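Long-range contacts in XC6422 protein (Xanthomonas campestris, PDB 2FUK), which is probably a hydrolase, a small lidless member of the serine alpha/beta-hydrolases: residues A[38-43]-A[68-73]; A[112-117]-A[134-139]; A[8-13]-A[26-31]. All blocks are in the same frame, centred on the assembly; numbering follows the deposited sequence.

Interaction 1: A[38-43]-A[68-73]; sequences VTAIVC and LGITVV
Thr-39, Ala-40 and Ile-41 run alongside Thr-71, Val-72 and Val-73 as neighbouring parallel strands, joined by a ladder that is firm at one end and slack at the other. At the firm end both polar backbone atoms of Val-73 are used: its N donates to Ala-40 O at 2.7 Å, and its O receives Val-42 N at 2.9 Å. Ala-40 N in turn reaches Thr-71 O, also at 2.9 Å, with an N-H...O angle of 165°. The three acceptor carbonyls take CA-H contacts as well, Ile-41 CA lying 3.2 Å from Val-73 O.

Side chains pack on both faces of the pair. On the face of Thr-39 and Ile-41, Val-73 lies beside Ile-41 and points the same way, CB against CG1, while its CG2 meets Thr-39 CG2 at 3.9 Å. Helix 92-107 covers this patch through Val-100 and Val-104. The opposite face, that of Ala-40 and Val-72, is covered by Leu-65 of helix 56-66.

The slack end lies where 68-73 comes out of that helix, which closes in a Schellman motif with Gly-69 at its positive-phi position. Here Thr-71 N makes a weak bond of 3.3 Å to Val-38 O, and Thr-71 is partly exposed. Ile-70 still packs across the pair: CG2, set trans to its own N (CG1 at chi1 -65°), lies 3.9 Å from Ala-40 CB and also touches Val-38 CG1. Thr-39 OG1 turns to Asp-111 for its hydrogen bond. Strand 38-43, helix 56-66 and strand 71-75 thus form a beta-alpha-beta unit with adjacent parallel strands, part of the central sheet of the alpha/beta-hydrolase fold.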
loop_
_atom_site.group_PDB
_atom_site.type_symbol
_atom_site.label_atom_id
_atom_site.label_comp_id
_atom_site.label_asym_id
_atom_site.label_seq_id
_atom_site.Cartn_x
_atom_site.Cartn_y
_atom_site.Cartn_z
ATOM N N VAL A 38 1.116 -14.762 12.591
ATOM C CA VAL A 38 0.417 -13.791 13.419
ATOM C C VAL A 38 -0.948 -13.436 12.854
ATOM O O VAL A 38 -1.122 -13.344 11.640
ATOM C CB VAL A 38 1.225 -12.466 13.502
ATOM C CG1 VAL A 38 0.474 -11.441 14.348
ATOM C CG2 VAL A 38 2.620 -12.723 14.072
ATOM N N THR A 39 -1.914 -13.248 13.747
ATOM C CA THR A 39 -3.257 -12.824 13.364
ATOM C C THR A 39 -3.505 -11.613 14.250
ATOM O O THR A 39 -3.253 -11.660 15.457
ATOM C CB THR A 39 -4.340 -13.890 13.656
ATOM O OG1 THR A 39 -4.153 -15.024 12.800
ATOM C CG2 THR A 39 -5.733 -13.320 13.383
ATOM N N ALA A 40 -3.962 -10.523 13.646
ATOM C CA ALA A 40 -4.229 -9.302 14.387
ATOM C C ALA A 40 -5.706 -8.951 14.325
ATOM O O ALA A 40 -6.370 -9.217 13.325
ATOM C CB ALA A 40 -3.408 -8.155 13.811
ATOM N N ILE A 41 -6.218 -8.377 15.409
ATOM C CA ILE A 41 -7.610 -7.944 15.464
ATOM C C ILE A 41 -7.562 -6.428 15.583
ATOM O O ILE A 41 -6.816 -5.895 16.402
ATOM C CB ILE A 41 -8.347 -8.516 16.699
ATOM C CG1 ILE A 41 -8.362 -10.042 16.635
ATOM C CG2 ILE A 41 -9.793 -8.005 16.727
ATOM C CD1 ILE A 41 -8.897 -10.700 17.892
ATOM N N VAL A 42 -8.347 -5.742 14.757
ATOM C CA VAL A 42 -8.390 -4.282 14.761
ATOM C C VAL A 42 -9.764 -3.803 15.224
ATOM O O VAL A 42 -10.780 -4.150 14.619
ATOM C CB VAL A 42 -8.107 -3.718 13.344
ATOM C CG1 VAL A 42 -8.121 -2.194 13.372
ATOM C CG2 VAL A 42 -6.763 -4.230 12.838
ATOM N N CYS A 43 -9.786 -3.006 16.292
ATOM C CA CYS A 43 -11.032 -2.491 16.866
ATOM C C CYS A 43 -11.376 -1.090 16.358
ATOM O O CYS A 43 -10.496 -0.236 16.226
ATOM C CB CYS A 43 -10.935 -2.478 18.393
ATOM S SG CYS A 43 -10.608 -4.108 19.146
ATOM N N LEU A 68 2.425 -6.692 5.687
ATOM C CA LEU A 68 3.573 -7.229 6.401
ATOM C C LEU A 68 3.444 -8.747 6.547
ATOM O O LEU A 68 4.257 -9.380 7.223
ATOM C CB LEU A 68 3.693 -6.588 7.782
ATOM C CG LEU A 68 3.966 -5.083 7.798
ATOM C CD1 LEU A 68 4.107 -4.623 9.231
ATOM C CD2 LEU A 68 5.226 -4.779 7.012
ATOM N N GLY A 69 2.415 -9.310 5.919
ATOM C CA GLY A 69 2.186 -10.748 5.967
ATOM C C GLY A 69 1.311 -11.225 7.115
ATOM O O GLY A 69 1.254 -12.418 7.421
ATOM N N ILE A 70 0.613 -10.293 7.749
ATOM C CA ILE A 70 -0.248 -10.620 8.877
ATOM C C ILE A 70 -1.714 -10.757 8.469
ATOM O O ILE A 70 -2.224 -9.953 7.695
ATOM C CB ILE A 70 -0.124 -9.530 9.973
ATOM C CG1 ILE A 70 1.299 -9.530 10.538
ATOM C CG2 ILE A 70 -1.151 -9.761 11.078
ATOM C CD1 ILE A 70 1.605 -8.351 11.450
ATOM N N THR A 71 -2.378 -11.793 8.978
ATOM C CA THR A 71 -3.800 -12.002 8.699
ATOM C C THR A 71 -4.537 -11.066 9.656
ATOM O O THR A 71 -4.232 -11.023 10.851
ATOM C CB THR A 71 -4.229 -13.457 8.985
ATOM O OG1 THR A 71 -3.498 -14.343 8.130
ATOM C CG2 THR A 71 -5.730 -13.642 8.738
ATOM N N VAL A 72 -5.508 -10.322 9.143
ATOM C CA VAL A 72 -6.211 -9.372 9.989
ATOM C C VAL A 72 -7.698 -9.626 10.142
ATOM O O VAL A 72 -8.387 -9.966 9.186
ATOM C CB VAL A 72 -5.996 -7.927 9.482
ATOM C CG1 VAL A 72 -4.510 -7.615 9.451
ATOM C CG2 VAL A 72 -6.580 -7.759 8.099
ATOM N N VAL A 73 -8.178 -9.464 11.368
ATOM C CA VAL A 73 -9.589 -9.655 11.668
ATOM C C VAL A 73 -10.195 -8.337 12.124
ATOM O O VAL A 73 -9.660 -7.679 13.014
ATOM C CB VAL A 73 -9.785 -10.697 12.794
ATOM C CG1 VAL A 73 -11.268 -10.813 13.150
ATOM C CG2 VAL A 73 -9.244 -12.044 12.350
#

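Interaction 2: A[112-117]-A[134-139]; sequences TLWLAG and PQVLIS
Val-136 packs over one face of the Trp-114 indole, the two side chains leaving their parallel strands in the same direction. Followed outward, Val-136 CB sits 3.5 Å from the centroid of the five-membered ring and only 9° off its normal, a CH-pi contact over the face. CG1, trans to the backbone N (chi1 165°), goes to CE3 and CD2 of Trp-114. CG2 branches the other way and reaches Trp-114 CE2 at 3.4 Å, with NE1 and CZ2 close by. Val-38, Ala-40 and Ile-70 add further contacts to the indole.

On the other face of the sheet Leu-115 meets Pro-134 at about a right angle, CG to CB 3.7 Å, and Leu-132 of helix 120-132 also packs on Leu-115. On the tryptophan side, Ala-116 CB touches Ile-138 CB at 3.6 Å.

Backbone bonds tie the strands together from Gln-135 N to Leu-113 O (2.7 Å) as far as Gly-117 N to Ile-138 O (3.0 Å). Between them Leu-115 is held at both polar atoms, its N by Val-136 O and its O by Ile-138 N. The pairing thus rests on apolar packing and backbone bonds, at the cost of one buried N-H, that of Val-136, left without a partner, on the strand that runs into a probable nucleophile elbow at Gly-117.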
loop_
_atom_site.group_PDB
_atom_site.type_symbol
_atom_site.label_atom_id
_atom_site.label_comp_id
_atom_site.label_asym_id
_atom_site.label_seq_id
_atom_site.Cartn_x
_atom_site.Cartn_y
_atom_site.Cartn_z
ATOM N N THR A 112 0.479 -16.122 16.826
ATOM C CA THR A 112 0.509 -15.298 18.026
ATOM C C THR A 112 -0.549 -14.230 17.756
ATOM O O THR A 112 -0.999 -14.061 16.616
ATOM C CB THR A 112 1.884 -14.642 18.286
ATOM O OG1 THR A 112 2.422 -14.116 17.071
ATOM C CG2 THR A 112 2.845 -15.658 18.882
ATOM N N LEU A 113 -0.953 -13.512 18.793
ATOM C CA LEU A 113 -1.991 -12.507 18.631
ATOM C C LEU A 113 -1.568 -11.055 18.806
ATOM O O LEU A 113 -0.924 -10.685 19.788
ATOM C CB LEU A 113 -3.131 -12.804 19.603
ATOM C CG LEU A 113 -4.316 -11.842 19.571
ATOM C CD1 LEU A 113 -5.153 -12.094 18.332
ATOM C CD2 LEU A 113 -5.154 -12.041 20.825
ATOM N N TRP A 114 -1.950 -10.231 17.837
ATOM C CA TRP A 114 -1.671 -8.803 17.896
ATOM C C TRP A 114 -3.018 -8.095 18.007
ATOM O O TRP A 114 -3.998 -8.528 17.413
ATOM C CB TRP A 114 -0.963 -8.331 16.624
ATOM C CG TRP A 114 0.500 -8.670 16.554
ATOM C CD1 TRP A 114 1.139 -9.709 17.173
ATOM C CD2 TRP A 114 1.482 -8.019 15.743
ATOM N NE1 TRP A 114 2.462 -9.748 16.785
ATOM C CE2 TRP A 114 2.697 -8.721 15.909
ATOM C CE3 TRP A 114 1.453 -6.911 14.885
ATOM C CZ2 TRP A 114 3.877 -8.350 15.245
ATOM C CZ3 TRP A 114 2.623 -6.544 14.227
ATOM C CH2 TRP A 114 3.817 -7.263 14.413
ATOM N N LEU A 115 -3.065 -7.017 18.783
ATOM C CA LEU A 115 -4.290 -6.247 18.944
ATOM C C LEU A 115 -4.008 -4.803 18.563
ATOM O O LEU A 115 -2.927 -4.280 18.831
ATOM C CB LEU A 115 -4.792 -6.297 20.396
ATOM C CG LEU A 115 -5.298 -7.625 20.968
ATOM C CD1 LEU A 115 -5.764 -7.411 22.412
ATOM C CD2 LEU A 115 -6.443 -8.150 20.122
ATOM N N ALA A 116 -4.979 -4.167 17.919
ATOM C CA ALA A 116 -4.843 -2.771 17.530
ATOM C C ALA A 116 -6.220 -2.141 17.616
ATOM O O ALA A 116 -7.236 -2.833 17.560
ATOM C CB ALA A 116 -4.304 -2.656 16.103
ATOM N N GLY A 117 -6.255 -0.826 17.756
ATOM C CA GLY A 117 -7.532 -0.158 17.835
ATOM C C GLY A 117 -7.375 1.318 17.584
ATOM O O GLY A 117 -6.306 1.878 17.801
ATOM N N PRO A 134 -1.817 -9.994 24.414
ATOM C CA PRO A 134 -1.353 -9.918 23.026
ATOM C C PRO A 134 0.174 -9.790 22.975
ATOM O O PRO A 134 0.800 -9.319 23.928
ATOM C CB PRO A 134 -2.052 -8.672 22.503
ATOM C CG PRO A 134 -2.094 -7.789 23.734
ATOM C CD PRO A 134 -2.551 -8.774 24.789
ATOM N N GLN A 135 0.765 -10.212 21.865
ATOM C CA GLN A 135 2.210 -10.128 21.694
ATOM C C GLN A 135 2.577 -8.685 21.364
ATOM O O GLN A 135 3.635 -8.194 21.762
ATOM C CB GLN A 135 2.656 -11.082 20.576
ATOM C CG GLN A 135 4.103 -10.932 20.110
ATOM C CD GLN A 135 4.541 -12.082 19.204
ATOM O OE1 GLN A 135 5.216 -13.027 19.648
ATOM N NE2 GLN A 135 4.142 -12.018 17.932
ATOM N N VAL A 136 1.685 -8.017 20.638
ATOM C CA VAL A 136 1.865 -6.627 20.243
ATOM C C VAL A 136 0.540 -5.885 20.377
ATOM O O VAL A 136 -0.518 -6.436 20.059
ATOM C CB VAL A 136 2.328 -6.507 18.767
ATOM C CG1 VAL A 136 2.146 -5.067 18.267
ATOM C CG2 VAL A 136 3.780 -6.914 18.638
ATOM N N LEU A 137 0.602 -4.647 20.861
ATOM C CA LEU A 137 -0.588 -3.809 20.996
ATOM C C LEU A 137 -0.339 -2.514 20.232
ATOM O O LEU A 137 0.723 -1.913 20.370
ATOM C CB LEU A 137 -0.863 -3.468 22.459
ATOM C CG LEU A 137 -2.057 -2.539 22.717
ATOM C CD1 LEU A 137 -3.359 -3.236 22.333
ATOM C CD2 LEU A 137 -2.084 -2.145 24.186
ATOM N N ILE A 138 -1.308 -2.095 19.423
ATOM C CA ILE A 138 -1.174 -0.855 18.666
ATOM C C ILE A 138 -2.345 0.046 19.020
ATOM O O ILE A 138 -3.501 -0.354 18.884
ATOM C CB ILE A 138 -1.187 -1.119 17.150
ATOM C CG1 ILE A 138 -0.004 -2.007 16.771
ATOM C CG2 ILE A 138 -1.123 0.197 16.391
ATOM C CD1 ILE A 138 -0.158 -2.664 15.421
ATOM N N SER A 139 -2.041 1.253 19.492
ATOM C CA SER A 139 -3.079 2.207 19.868
ATOM C C SER A 139 -3.007 3.435 18.980
ATOM O O SER A 139 -2.018 4.155 19.002
ATOM C CB SER A 139 -2.900 2.651 21.324
ATOM O OG SER A 139 -2.828 1.537 22.191
#

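Interaction 3: A[8-13]-A[26-31]; sequences TESAAL and VDLPEP
Ala-11 pairs with Val-26, and Ser-10 meets Leu-28, at the open end of a beta hairpin, strands 11-17 and 20-27, on the margin of the sheet. Backbone bonding centres on one antiparallel hydrogen-bonded pair: Ala-11 N donates to Val-26 O at 3.0 Å, and Val-26 N returns a bond of 2.9 Å to Ala-11 O. Val-26 O also takes a CA-H contact from Ser-10.

Packing contacts flank this pair. Leu-13 CD2 approaches Val-26 CG2 loosely at 4.4 Å, and Trp-103 of helix 92-107 packs on both residues. At the other end the CD1 methyl of Leu-28 packs against the backbone of the incoming chain, at Thr-8 O and Glu-9 CA.

Charged groups tie residues 26-31 to their surroundings. Asp-27 forms a salt bridge with Arg-74 of the same chain, whereas Glu-30 forms one with Arg-63 of the second subunit.

A side-chain hydrogen bond carries the pairing beyond the strand. With OG of Ser-10 lying opposite its own carbonyl carbon (chi1 -64°), the hydroxyl accepts Leu-28 N at 3.1 Å, in a nearly straight bond of 171°.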
loop_
_atom_site.group_PDB
_atom_site.type_symbol
_atom_site.label_atom_id
_atom_site.label_comp_id
_atom_site.label_asym_id
_atom_site.label_seq_id
_atom_site.Cartn_x
_atom_site.Cartn_y
_atom_site.Cartn_z
ATOM N N THR A 8 -10.005 -19.357 4.375
ATOM C CA THR A 8 -8.717 -19.477 3.702
ATOM C C THR A 8 -8.738 -18.582 2.472
ATOM O O THR A 8 -7.871 -18.676 1.606
ATOM C CB THR A 8 -8.432 -20.923 3.259
ATOM O OG1 THR A 8 -9.443 -21.350 2.336
ATOM C CG2 THR A 8 -8.422 -21.844 4.462
ATOM N N GLU A 9 -9.740 -17.708 2.430
ATOM C CA GLU A 9 -9.945 -16.731 1.357
ATOM C C GLU A 9 -10.549 -15.559 2.150
ATOM O O GLU A 9 -11.293 -15.789 3.103
ATOM C CB GLU A 9 -10.957 -17.299 0.352
ATOM C CG GLU A 9 -10.800 -16.879 -1.103
ATOM C CD GLU A 9 -9.506 -17.356 -1.764
ATOM O OE1 GLU A 9 -9.230 -18.581 -1.838
ATOM O OE2 GLU A 9 -8.758 -16.490 -2.235
ATOM N N SER A 10 -10.222 -14.315 1.804
ATOM C CA SER A 10 -10.781 -13.188 2.557
ATOM C C SER A 10 -12.298 -13.300 2.590
ATOM O O SER A 10 -12.938 -13.505 1.553
ATOM C CB SER A 10 -10.343 -11.866 1.939
ATOM O OG SER A 10 -8.940 -11.742 2.055
ATOM N N ALA A 11 -12.883 -13.162 3.776
ATOM C CA ALA A 11 -14.327 -13.319 3.888
ATOM C C ALA A 11 -14.992 -12.654 5.079
ATOM O O ALA A 11 -14.353 -12.321 6.070
ATOM C CB ALA A 11 -14.657 -14.799 3.906
ATOM N N ALA A 12 -16.306 -12.486 4.952
ATOM C CA ALA A 12 -17.141 -11.916 5.994
ATOM C C ALA A 12 -17.870 -13.098 6.620
ATOM O O ALA A 12 -18.265 -14.034 5.919
ATOM C CB ALA A 12 -18.140 -10.932 5.384
ATOM N N LEU A 13 -18.032 -13.067 7.938
ATOM C CA LEU A 13 -18.710 -14.142 8.646
ATOM C C LEU A 13 -19.316 -13.600 9.930
ATOM O O LEU A 13 -19.087 -12.440 10.286
ATOM C CB LEU A 13 -17.719 -15.277 8.948
ATOM C CG LEU A 13 -16.487 -14.949 9.797
ATOM C CD1 LEU A 13 -16.840 -14.953 11.280
ATOM C CD2 LEU A 13 -15.415 -15.995 9.525
ATOM N N VAL A 26 -12.433 -11.217 7.865
ATOM C CA VAL A 26 -11.069 -11.723 7.924
ATOM C C VAL A 26 -10.395 -11.375 6.608
ATOM O O VAL A 26 -10.859 -11.788 5.543
ATOM C CB VAL A 26 -11.041 -13.254 8.114
ATOM C CG1 VAL A 26 -9.604 -13.749 8.140
ATOM C CG2 VAL A 26 -11.764 -13.629 9.410
ATOM N N ASP A 27 -9.322 -10.589 6.682
ATOM C CA ASP A 27 -8.577 -10.196 5.485
ATOM C C ASP A 27 -7.248 -10.953 5.476
ATOM O O ASP A 27 -6.449 -10.824 6.406
ATOM C CB ASP A 27 -8.269 -8.689 5.476
ATOM C CG ASP A 27 -9.457 -7.818 5.876
ATOM O OD1 ASP A 27 -10.579 -8.035 5.372
ATOM O OD2 ASP A 27 -9.248 -6.891 6.692
ATOM N N LEU A 28 -7.006 -11.748 4.438
ATOM C CA LEU A 28 -5.757 -12.501 4.349
ATOM C C LEU A 28 -4.587 -11.574 4.024
ATOM O O LEU A 28 -4.778 -10.471 3.516
ATOM C CB LEU A 28 -5.880 -13.602 3.294
ATOM C CG LEU A 28 -6.816 -14.738 3.706
ATOM C CD1 LEU A 28 -7.006 -15.714 2.554
ATOM C CD2 LEU A 28 -6.234 -15.440 4.921
ATOM N N PRO A 29 -3.356 -12.008 4.321
ATOM C CA PRO A 29 -2.180 -11.175 4.048
ATOM C C PRO A 29 -1.945 -10.855 2.581
ATOM O O PRO A 29 -2.476 -11.521 1.686
ATOM C CB PRO A 29 -1.041 -11.981 4.662
ATOM C CG PRO A 29 -1.495 -13.361 4.506
ATOM C CD PRO A 29 -2.949 -13.294 4.901
ATOM N N GLU A 30 -1.149 -9.821 2.348
ATOM C CA GLU A 30 -0.810 -9.384 0.999
ATOM C C GLU A 30 -0.112 -10.513 0.253
ATOM O O GLU A 30 0.711 -11.238 0.828
ATOM C CB GLU A 30 0.124 -8.174 1.075
ATOM C CG GLU A 30 0.559 -7.595 -0.270
ATOM C CD GLU A 30 -0.408 -6.552 -0.800
ATOM O OE1 GLU A 30 -1.543 -6.912 -1.182
ATOM O OE2 GLU A 30 -0.035 -5.357 -0.826
ATOM N N PRO A 31 -0.440 -10.693 -1.036
ATOM C CA PRO A 31 0.209 -11.757 -1.805
ATOM C C PRO A 31 1.652 -11.336 -2.093
ATOM O O PRO A 31 1.966 -10.139 -2.101
ATOM C CB PRO A 31 -0.631 -11.826 -3.082
ATOM C CG PRO A 31 -1.974 -11.315 -2.645
ATOM C CD PRO A 31 -1.592 -10.148 -1.775
#

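All three contacts belong to one mixed sheet and follow each other along the chain without overlap: interaction 3, then interaction 1, then interaction 2. The centre of interaction 1 is about 9 Å from that of interaction 2 and about 10 Å from that of interaction 3, whereas the centres of interactions 2 and 3 lie about 18 Å apart. Interaction 1 is thus the bridge. Strand 38-43 borders strand 112-118 on one side, and strand 71-75 borders strand 20-27 on the other. Together they span the sheet from the outermost hairpin, whose following loop reaches the second subunit through Glu-30, to strand 112-118, which leads into the probable nucleophile elbow, and its neighbour 136-140.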